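Aldehyde dehydrogenase 12 (Zea mays, PDB 6D97) catalyses the NAD+-dependent oxidation of L-glutamate gamma-semialdehyde to glutamate, the last step of proline catabolism in plants. Local coordinates at residues G190-I195 with M210-M215; I204-L209 with R236-C241; R510-G515 with K521-C526. All blocks are in the same frame, centred on the assembly; numbering follows the deposited sequence.

How the interactions relate
Helix 203-214 is common to interactions 1 and 2, whose centres lie about 12 Å apart. In interaction 1 it packs on the strand that carries I195 to the NAD, and in interaction 2 it packs on helix 229-240, with the side chain of L209 about 14 Å from the cofactor. The two contacts meet where I194 CD1 lies 3.7 Å from L209 CA. Interaction 3, centred about 10 Å from interaction 1, is joined to helix 203-214 through Q208, whose NE2 donates to G513 O and whose OE1 accepts from W524 NE1, both at 3.1 Å. W524 CD1 also approaches A212 N to 3.3 Å.

Interaction 1: G190-I195 with M210-M215; sequences GPVAII and MGALYM. With NAD (nicotinamide-adenine-dinucleotide), chain E.
A212 carries the contact from the helix side, its methyl group resting against V192 and I194 of the strand. Of the residues that meet here it has the most surface buried. A212 CB lies 4.1 Å from I194 CD1 and 4.3 Å from V192 CG2, so one small side chain spans two strand residues that face the same way. The shortness of alanine is consistent with the close approach of helix and strand, A212 CA being 7.9 Å from V192 CA. I194 reaches the helix with the end of its longer branch: CG1 lies anti to the carbonyl carbon (chi1 -54°) and the chain then runs on extended to CD1. V192 offers one of its two methyls instead. All of this is apolar and buried, and W524 of helix 517-524 packs against V192, I194 and A212 together.

Polar ties lie at the margin, where N217 accepts a bond from G190 N and donates one to A212 O, tying the residue before the strand to the carbonyl of A212.

The next residue, I195, turns its side chain to the opposite face of the sheet and toward the NAD. Its CG2 approaches the adenosine ribose atom O4B to 3.2 Å, while I195 CD1 lies 3.9 Å from adenine N3A. One strand thus packs on its helix through V192 and I194 and lines the cofactor pocket through I195, as the first strand and helix of a Rossmann-type beta-alpha-beta unit completed by strand 218-223.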
loop_
_atom_site.group_PDB
_atom_site.type_symbol
_atom_site.label_atom_id
_atom_site.label_comp_id
_atom_site.label_asym_id
_atom_site.label_seq_id
_atom_site.Cartn_x
_atom_site.Cartn_y
_atom_site.Cartn_z
ATOM N N GLY A 190 -8.573 -19.502 12.089
ATOM C CA GLY A 190 -8.421 -20.776 12.742
ATOM C C GLY A 190 -9.106 -21.887 11.973
ATOM O O GLY A 190 -8.779 -22.161 10.812
ATOM N N PRO A 191 -10.080 -22.544 12.604
ATOM C CA PRO A 191 -10.818 -23.622 11.928
ATOM C C PRO A 191 -11.799 -23.034 10.925
ATOM O O PRO A 191 -12.650 -22.213 11.279
ATOM C CB PRO A 191 -11.538 -24.335 13.078
ATOM C CG PRO A 191 -11.743 -23.259 14.106
ATOM C CD PRO A 191 -10.581 -22.296 13.968
ATOM N N VAL A 192 -11.660 -23.438 9.663
ATOM C CA VAL A 192 -12.471 -22.907 8.576
ATOM C C VAL A 192 -12.918 -24.051 7.672
ATOM O O VAL A 192 -12.437 -25.181 7.773
ATOM C CB VAL A 192 -11.719 -21.838 7.754
ATOM C CG1 VAL A 192 -11.205 -20.730 8.657
ATOM C CG2 VAL A 192 -10.581 -22.461 6.974
ATOM N N ALA A 193 -13.848 -23.733 6.772
ATOM C CA ALA A 193 -14.401 -24.695 5.831
ATOM C C ALA A 193 -14.414 -24.103 4.428
ATOM O O ALA A 193 -14.532 -22.886 4.250
ATOM C CB ALA A 193 -15.817 -25.119 6.227
ATOM N N ILE A 194 -14.279 -24.980 3.435
ATOM C CA ILE A 194 -14.292 -24.604 2.025
ATOM C C ILE A 194 -15.206 -25.561 1.279
ATOM O O ILE A 194 -15.075 -26.783 1.408
ATOM C CB ILE A 194 -12.884 -24.620 1.409
ATOM C CG1 ILE A 194 -11.952 -23.746 2.235
ATOM C CG2 ILE A 194 -12.920 -24.112 -0.018
ATOM C CD1 ILE A 194 -10.495 -23.945 1.890
ATOM N N ILE A 195 -16.129 -25.005 0.499
ATOM C CA ILE A 195 -17.134 -25.765 -0.236
ATOM C C ILE A 195 -17.160 -25.241 -1.668
ATOM O O ILE A 195 -17.441 -24.057 -1.891
ATOM C CB ILE A 195 -18.522 -25.640 0.415
ATOM C CG1 ILE A 195 -18.455 -26.024 1.897
ATOM C CG2 ILE A 195 -19.531 -26.491 -0.324
ATOM C CD1 ILE A 195 -19.721 -25.734 2.662
ATOM N N MET A 210 -5.199 -23.198 -0.622
ATOM C CA MET A 210 -3.886 -22.630 -0.330
ATOM C C MET A 210 -4.013 -21.274 0.347
ATOM O O MET A 210 -3.255 -20.971 1.275
ATOM C CB MET A 210 -3.047 -22.520 -1.604
ATOM C CG MET A 210 -2.835 -23.853 -2.310
ATOM S SD MET A 210 -2.155 -25.136 -1.231
ATOM C CE MET A 210 -0.600 -24.393 -0.738
ATOM N N GLY A 211 -4.963 -20.447 -0.100
ATOM C CA GLY A 211 -5.181 -19.163 0.549
ATOM C C GLY A 211 -5.493 -19.307 2.024
ATOM O O GLY A 211 -4.924 -18.607 2.866
ATOM N N ALA A 212 -6.389 -20.239 2.359
ATOM C CA ALA A 212 -6.710 -20.488 3.759
ATOM C C ALA A 212 -5.472 -20.917 4.537
ATOM O O ALA A 212 -5.208 -20.413 5.635
ATOM C CB ALA A 212 -7.809 -21.545 3.868
ATOM N N LEU A 213 -4.690 -21.844 3.974
ATOM C CA LEU A 213 -3.496 -22.317 4.664
ATOM C C LEU A 213 -2.457 -21.213 4.803
ATOM O O LEU A 213 -1.804 -21.098 5.849
ATOM C CB LEU A 213 -2.900 -23.516 3.927
ATOM C CG LEU A 213 -3.677 -24.828 4.043
ATOM C CD1 LEU A 213 -3.141 -25.858 3.053
ATOM C CD2 LEU A 213 -3.603 -25.352 5.461
ATOM N N TYR A 214 -2.293 -20.389 3.763
ATOM C CA TYR A 214 -1.280 -19.336 3.790
ATOM C C TYR A 214 -1.456 -18.420 4.995
ATOM O O TYR A 214 -0.480 -18.077 5.673
ATOM C CB TYR A 214 -1.333 -18.504 2.508
ATOM C CG TYR A 214 -0.904 -19.204 1.239
ATOM C CD1 TYR A 214 -0.063 -20.310 1.276
ATOM C CD2 TYR A 214 -1.338 -18.748 -0.002
ATOM C CE1 TYR A 214 0.331 -20.945 0.112
ATOM C CE2 TYR A 214 -0.957 -19.375 -1.170
ATOM C CZ TYR A 214 -0.120 -20.472 -1.111
ATOM O OH TYR A 214 0.263 -21.095 -2.280
ATOM N N MET A 215 -2.693 -18.007 5.272
ATOM C CA MET A 215 -2.934 -17.022 6.318
ATOM C C MET A 215 -2.937 -17.625 7.715
ATOM O O MET A 215 -3.038 -16.875 8.692
ATOM C CB MET A 215 -4.257 -16.298 6.069
ATOM C CG MET A 215 -4.332 -15.620 4.710
ATOM S SD MET A 215 -2.868 -14.632 4.338
ATOM C CE MET A 215 -2.968 -13.369 5.604
HETATM P PA NAD E . -24.355 -26.038 -5.399
HETATM O O1A NAD E . -24.835 -24.874 -4.474
HETATM O O2A NAD E . -25.300 -27.028 -5.874
HETATM O O5B NAD E . -23.374 -27.020 -4.892
HETATM C C5B NAD E . -22.049 -26.616 -4.643
HETATM C C4B NAD E . -21.412 -27.293 -3.435
HETATM O O4B NAD E . -22.069 -26.982 -2.219
HETATM C C3B NAD E . -21.327 -28.779 -3.563
HETATM O O3B NAD E . -20.139 -29.247 -3.051
HETATM C C2B NAD E . -22.464 -29.232 -2.752
HETATM O O2B NAD E . -22.253 -30.506 -2.277
HETATM C C1B NAD E . -22.464 -28.213 -1.674
HETATM N N9A NAD E . -23.726 -28.036 -0.986
HETATM C C8A NAD E . -25.004 -28.063 -1.512
HETATM N N7A NAD E . -25.886 -27.824 -0.535
HETATM C C5A NAD E . -25.208 -27.620 0.663
HETATM C C6A NAD E . -25.584 -27.338 1.963
HETATM N N6A NAD E . -26.977 -27.202 2.285
HETATM N N1A NAD E . -24.655 -27.196 2.921
HETATM C C2A NAD E . -23.331 -27.317 2.650
HETATM N N3A NAD E . -22.921 -27.593 1.384
HETATM C C4A NAD E . -23.822 -27.745 0.392
HETATM O O3 NAD E . -23.733 -25.727 -6.693
HETATM P PN NAD E . -24.290 -26.108 -8.131
HETATM O O1N NAD E . -23.352 -25.287 -9.089
HETATM O O2N NAD E . -24.100 -27.567 -8.427
HETATM O O5D NAD E . -25.713 -25.687 -8.383
#

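Interaction 2: I204-L209 with R236-C241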
loop_
_atom_site.group_PDB
_atom_site.type_symbol
_atom_site.label_atom_id
_atom_site.label_comp_id
_atom_site.label_asym_id
_atom_site.label_seq_id
_atom_site.Cartn_x
_atom_site.Cartn_y
_atom_site.Cartn_z
ATOM N N ILE A 204 -10.745 -23.707 -8.439
ATOM C CA ILE A 204 -11.435 -23.048 -7.330
ATOM C C ILE A 204 -11.010 -23.662 -5.997
ATOM O O ILE A 204 -10.541 -22.924 -5.117
ATOM C CB ILE A 204 -12.962 -23.095 -7.507
ATOM C CG1 ILE A 204 -13.388 -22.296 -8.739
ATOM C CG2 ILE A 204 -13.648 -22.583 -6.254
ATOM C CD1 ILE A 204 -14.861 -22.417 -9.050
ATOM N N PRO A 205 -11.136 -24.982 -5.786
ATOM C CA PRO A 205 -10.749 -25.526 -4.471
ATOM C C PRO A 205 -9.273 -25.365 -4.141
ATOM O O PRO A 205 -8.943 -25.060 -2.989
ATOM C CB PRO A 205 -11.159 -27.003 -4.568
ATOM C CG PRO A 205 -11.284 -27.279 -6.017
ATOM C CD PRO A 205 -11.733 -26.022 -6.646
ATOM N N LEU A 206 -8.373 -25.549 -5.112
ATOM C CA LEU A 206 -6.945 -25.430 -4.817
ATOM C C LEU A 206 -6.582 -24.015 -4.384
ATOM O O LEU A 206 -5.838 -23.828 -3.414
ATOM C CB LEU A 206 -6.107 -25.840 -6.030
ATOM C CG LEU A 206 -4.605 -25.549 -5.921
ATOM C CD1 LEU A 206 -3.970 -26.400 -4.834
ATOM C CD2 LEU A 206 -3.893 -25.752 -7.250
ATOM N N LEU A 207 -7.102 -23.007 -5.090
ATOM C CA LEU A 207 -6.714 -21.628 -4.808
ATOM C C LEU A 207 -7.263 -21.155 -3.467
ATOM O O LEU A 207 -6.592 -20.405 -2.748
ATOM C CB LEU A 207 -7.180 -20.711 -5.938
ATOM C CG LEU A 207 -6.195 -20.459 -7.084
ATOM C CD1 LEU A 207 -5.720 -21.754 -7.718
ATOM C CD2 LEU A 207 -6.808 -19.542 -8.134
ATOM N N GLN A 208 -8.480 -21.576 -3.110
ATOM C CA GLN A 208 -9.014 -21.220 -1.800
ATOM C C GLN A 208 -8.363 -22.046 -0.698
ATOM O O GLN A 208 -8.149 -21.547 0.414
ATOM C CB GLN A 208 -10.537 -21.389 -1.777
ATOM C CG GLN A 208 -11.287 -20.556 -2.813
ATOM C CD GLN A 208 -11.365 -19.079 -2.458
ATOM O OE1 GLN A 208 -10.731 -18.617 -1.507
ATOM N NE2 GLN A 208 -12.155 -18.329 -3.223
ATOM N N LEU A 209 -8.043 -23.313 -0.987
ATOM C CA LEU A 209 -7.360 -24.153 -0.006
ATOM C C LEU A 209 -6.011 -23.561 0.377
ATOM O O LEU A 209 -5.698 -23.423 1.567
ATOM C CB LEU A 209 -7.179 -25.570 -0.551
ATOM C CG LEU A 209 -6.274 -26.487 0.271
ATOM C CD1 LEU A 209 -6.944 -26.811 1.597
ATOM C CD2 LEU A 209 -5.953 -27.756 -0.500
ATOM N N ARG A 236 -2.852 -35.425 -2.772
ATOM C CA ARG A 236 -1.754 -36.387 -2.725
ATOM C C ARG A 236 -0.464 -35.765 -3.237
ATOM O O ARG A 236 0.607 -35.967 -2.652
ATOM C CB ARG A 236 -2.113 -37.632 -3.533
ATOM C CG ARG A 236 -3.332 -38.341 -2.993
ATOM C CD ARG A 236 -3.669 -39.614 -3.753
ATOM N NE ARG A 236 -4.827 -40.277 -3.158
ATOM C CZ ARG A 236 -4.757 -41.164 -2.171
ATOM N NH1 ARG A 236 -3.578 -41.510 -1.671
ATOM N NH2 ARG A 236 -5.867 -41.708 -1.683
ATOM N N LEU A 237 -0.551 -34.998 -4.325
ATOM C CA LEU A 237 0.604 -34.249 -4.807
ATOM C C LEU A 237 1.094 -33.271 -3.748
ATOM O O LEU A 237 2.299 -33.178 -3.481
ATOM C CB LEU A 237 0.239 -33.518 -6.105
ATOM C CG LEU A 237 1.227 -32.631 -6.881
ATOM C CD1 LEU A 237 0.652 -32.368 -8.273
ATOM C CD2 LEU A 237 1.561 -31.298 -6.186
ATOM N N LEU A 238 0.169 -32.525 -3.137
ATOM C CA LEU A 238 0.560 -31.529 -2.143
ATOM C C LEU A 238 1.251 -32.179 -0.951
ATOM O O LEU A 238 2.208 -31.621 -0.400
ATOM C CB LEU A 238 -0.664 -30.731 -1.692
ATOM C CG LEU A 238 -1.193 -29.687 -2.678
ATOM C CD1 LEU A 238 -2.568 -29.188 -2.264
ATOM C CD2 LEU A 238 -0.210 -28.528 -2.780
ATOM N N HIS A 239 0.779 -33.359 -0.538
ATOM C CA HIS A 239 1.458 -34.089 0.528
ATOM C C HIS A 239 2.874 -34.466 0.115
ATOM O O HIS A 239 3.811 -34.352 0.915
ATOM C CB HIS A 239 0.660 -35.336 0.905
ATOM C CG HIS A 239 -0.560 -35.051 1.724
ATOM N ND1 HIS A 239 -1.721 -35.783 1.603
ATOM C CD2 HIS A 239 -0.799 -34.120 2.677
ATOM C CE1 HIS A 239 -2.623 -35.315 2.446
ATOM N NE2 HIS A 239 -2.090 -34.306 3.111
ATOM N N ASP A 240 3.053 -34.906 -1.132
ATOM C CA ASP A 240 4.393 -35.185 -1.636
ATOM C C ASP A 240 5.260 -33.936 -1.689
ATOM O O ASP A 240 6.489 -34.051 -1.655
ATOM C CB ASP A 240 4.318 -35.819 -3.025
ATOM C CG ASP A 240 3.901 -37.273 -2.978
ATOM O OD1 ASP A 240 3.750 -37.806 -1.857
ATOM O OD2 ASP A 240 3.725 -37.881 -4.055
ATOM N N CYS A 241 4.653 -32.755 -1.773
ATOM C CA CYS A 241 5.393 -31.503 -1.808
ATOM C C CYS A 241 5.591 -30.896 -0.426
ATOM O O CYS A 241 6.197 -29.825 -0.317
ATOM C CB CYS A 241 4.688 -30.497 -2.724
ATOM S SG CYS A 241 4.696 -30.958 -4.469
#
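L238 of helix 229-240 packs against L206 and L209 of helix 203-214, joining the helices of two successive beta-alpha units in the Rossmann-type NAD-binding domain. The contact is small, wholly apolar and buried. Along 236-241, R236 opens the segment on the far side of its helix, where it forms a salt bridge with E232 and a cation-pi interaction with W53. L237 likewise looks elsewhere, packing on A117 and L121 of helix 105-121.

L238 alone of its segment touches the other helix. Its CG is anti to the carbonyl carbon (chi1 -75°), and the extended chain beyond directs CD1 at the two leucines of helix 203-214. There L238 CD1 lies 4.0 Å from L206 CD1 and 4.1 Å from L209 CD2, so a single methyl meets two leucines spaced one helical turn apart. L206 and L238 cross obliquely, whereas L209 and L238 approach tip to tip. L206 and L209 share nearly the same conformation, with CG anti to the backbone N (chi1 171° and 170°), and the methyls that meet L238 are CD1 of L206 and CD2 of L209. The backbones stay well apart, L206 CA and L238 CA being separated by 10.0 Å.

H239 turns its ring to F48, and D240 N closes a helical bond to R236 O. At the end of the segment, C241 N makes two weak bonds, 2.9 Å to L237 O and 3.0 Å to L238 O.

Interaction 3: R510-G515 with K521-C526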
loop_
_atom_site.group_PDB
_atom_site.type_symbol
_atom_site.label_atom_id
_atom_site.label_comp_id
_atom_site.label_asym_id
_atom_site.label_seq_id
_atom_site.Cartn_x
_atom_site.Cartn_y
_atom_site.Cartn_z
ATOM N N ARG A 510 -20.337 -9.987 1.865
ATOM C CA ARG A 510 -19.943 -11.384 1.901
ATOM C C ARG A 510 -19.184 -11.807 0.653
ATOM O O ARG A 510 -18.722 -12.950 0.586
ATOM C CB ARG A 510 -21.181 -12.270 2.064
ATOM C CG ARG A 510 -22.089 -11.860 3.210
ATOM C CD ARG A 510 -23.473 -12.455 3.035
ATOM N NE ARG A 510 -24.006 -12.202 1.698
ATOM C CZ ARG A 510 -25.181 -12.649 1.264
ATOM N NH1 ARG A 510 -25.954 -13.373 2.061
ATOM N NH2 ARG A 510 -25.583 -12.374 0.031
ATOM N N GLY A 511 -19.052 -10.916 -0.329
ATOM C CA GLY A 511 -18.404 -11.241 -1.585
ATOM C C GLY A 511 -16.986 -11.743 -1.432
ATOM O O GLY A 511 -16.136 -11.069 -0.841
ATOM N N ALA A 512 -16.728 -12.934 -1.948
ATOM C CA ALA A 512 -15.394 -13.506 -1.928
ATOM C C ALA A 512 -14.636 -13.137 -3.197
ATOM O O ALA A 512 -15.220 -12.835 -4.241
ATOM C CB ALA A 512 -15.462 -15.026 -1.782
ATOM N N GLY A 513 -13.308 -13.133 -3.079
ATOM C CA GLY A 513 -12.420 -13.125 -4.215
ATOM C C GLY A 513 -11.619 -14.414 -4.237
ATOM O O GLY A 513 -11.727 -15.257 -3.342
ATOM N N ILE A 514 -10.814 -14.556 -5.285
ATOM C CA ILE A 514 -9.976 -15.736 -5.436
ATOM C C ILE A 514 -8.747 -15.353 -6.244
ATOM O O ILE A 514 -8.804 -14.482 -7.116
ATOM C CB ILE A 514 -10.765 -16.894 -6.095
ATOM C CG1 ILE A 514 -9.960 -18.194 -6.062
ATOM C CG2 ILE A 514 -11.155 -16.539 -7.527
ATOM C CD1 ILE A 514 -10.757 -19.408 -6.511
ATOM N N GLY A 515 -7.620 -15.990 -5.926
ATOM C CA GLY A 515 -6.425 -15.853 -6.736
ATOM C C GLY A 515 -5.366 -14.876 -6.260
ATOM O O GLY A 515 -4.219 -15.267 -6.021
ATOM N N LYS A 521 -6.082 -12.323 1.351
ATOM C CA LYS A 521 -6.095 -11.607 2.623
ATOM C C LYS A 521 -7.512 -11.237 3.043
ATOM O O LYS A 521 -7.854 -11.333 4.227
ATOM C CB LYS A 521 -5.214 -10.362 2.535
ATOM C CG LYS A 521 -3.725 -10.656 2.459
ATOM C CD LYS A 521 -2.909 -9.371 2.384
ATOM C CE LYS A 521 -2.447 -9.071 0.970
ATOM N NZ LYS A 521 -2.008 -7.651 0.803
ATOM N N LEU A 522 -8.356 -10.821 2.094
ATOM C CA LEU A 522 -9.734 -10.473 2.434
ATOM C C LEU A 522 -10.509 -11.693 2.916
ATOM O O LEU A 522 -11.232 -11.629 3.918
ATOM C CB LEU A 522 -10.430 -9.846 1.226
ATOM C CG LEU A 522 -11.959 -9.848 1.282
ATOM C CD1 LEU A 522 -12.447 -8.734 2.201
ATOM C CD2 LEU A 522 -12.569 -9.728 -0.105
ATOM N N VAL A 523 -10.355 -12.818 2.224
ATOM C CA VAL A 523 -11.198 -13.977 2.490
ATOM C C VAL A 523 -10.716 -14.745 3.715
ATOM O O VAL A 523 -11.528 -15.250 4.498
ATOM C CB VAL A 523 -11.251 -14.873 1.238
ATOM C CG1 VAL A 523 -11.904 -16.200 1.555
ATOM C CG2 VAL A 523 -12.012 -14.172 0.123
ATOM N N TRP A 524 -9.401 -14.840 3.913
ATOM C CA TRP A 524 -8.834 -15.807 4.845
ATOM C C TRP A 524 -8.135 -15.182 6.042
ATOM O O TRP A 524 -7.458 -15.894 6.792
ATOM C CB TRP A 524 -7.879 -16.737 4.100
ATOM C CG TRP A 524 -8.624 -17.622 3.169
ATOM C CD1 TRP A 524 -8.478 -17.709 1.812
ATOM C CD2 TRP A 524 -9.675 -18.525 3.522
ATOM N NE1 TRP A 524 -9.365 -18.629 1.304
ATOM C CE2 TRP A 524 -10.110 -19.144 2.333
ATOM C CE3 TRP A 524 -10.284 -18.880 4.733
ATOM C CZ2 TRP A 524 -11.126 -20.094 2.319
ATOM C CZ3 TRP A 524 -11.291 -19.820 4.718
ATOM C CH2 TRP A 524 -11.702 -20.419 3.517
ATOM N N SER A 525 -8.287 -13.878 6.252
ATOM C CA SER A 525 -7.771 -13.258 7.460
ATOM C C SER A 525 -8.676 -12.096 7.839
ATOM O O SER A 525 -9.511 -11.640 7.053
ATOM C CB SER A 525 -6.323 -12.789 7.286
ATOM O OG SER A 525 -6.235 -11.705 6.379
ATOM N N CYS A 526 -8.508 -11.637 9.072
ATOM C CA CYS A 526 -9.194 -10.467 9.584
ATOM C C CYS A 526 -8.160 -9.519 10.167
ATOM O O CYS A 526 -7.017 -9.899 10.426
ATOM C CB CYS A 526 -10.236 -10.839 10.647
ATOM S SG CYS A 526 -9.575 -11.755 12.052
#
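V523 presses one methyl against A512 and the backbone of G513 as the chain passes from an irregular loop into helix 517-524 and folds back on itself. The apolar part of the contact is the meeting of A512 CB with V523 CG2 at 4.0 Å. Neither residue is large, and the chains come close, A512 CA standing 6.1 Å from V523 CA.

Most of the remaining contact is between side-chain methyls and peptide atoms. V523 CG2 lies 3.6 Å from both G513 N and G513 O, over a residue with no side chain of its own. L522 extends alongside, its CG anti to the backbone N (chi1 161°), and brings CD2 to 3.9 Å from G511 O. With CG2 anti to its carbonyl carbon and CG1 anti to its backbone N, V523 turns CG2 to the loop and CG1 to W524, where CG1 sits 3.4 Å above the plane of the W524 ring, toward its rim.

Hydrogen bonding runs within 521-526, not between the two segments. S525 OG donates to K521 O over 2.7 Å, lying in the carbonyl plane on a lone pair, at a C=O...donor angle of 127°. The backbone N of S525 reaches the same oxygen through a weak bond, so both groups of one residue converge on a single acceptor.

At the start of the segment, R510 pairs with D508 and E280 and donates to K287 O of the second subunit. The loop itself bonds through A512 to L292 of strand 290-293, and A512, V523 and W524 all pack on L271 of strand 269-273, with V523 also reaching Q208 on helix 203-214.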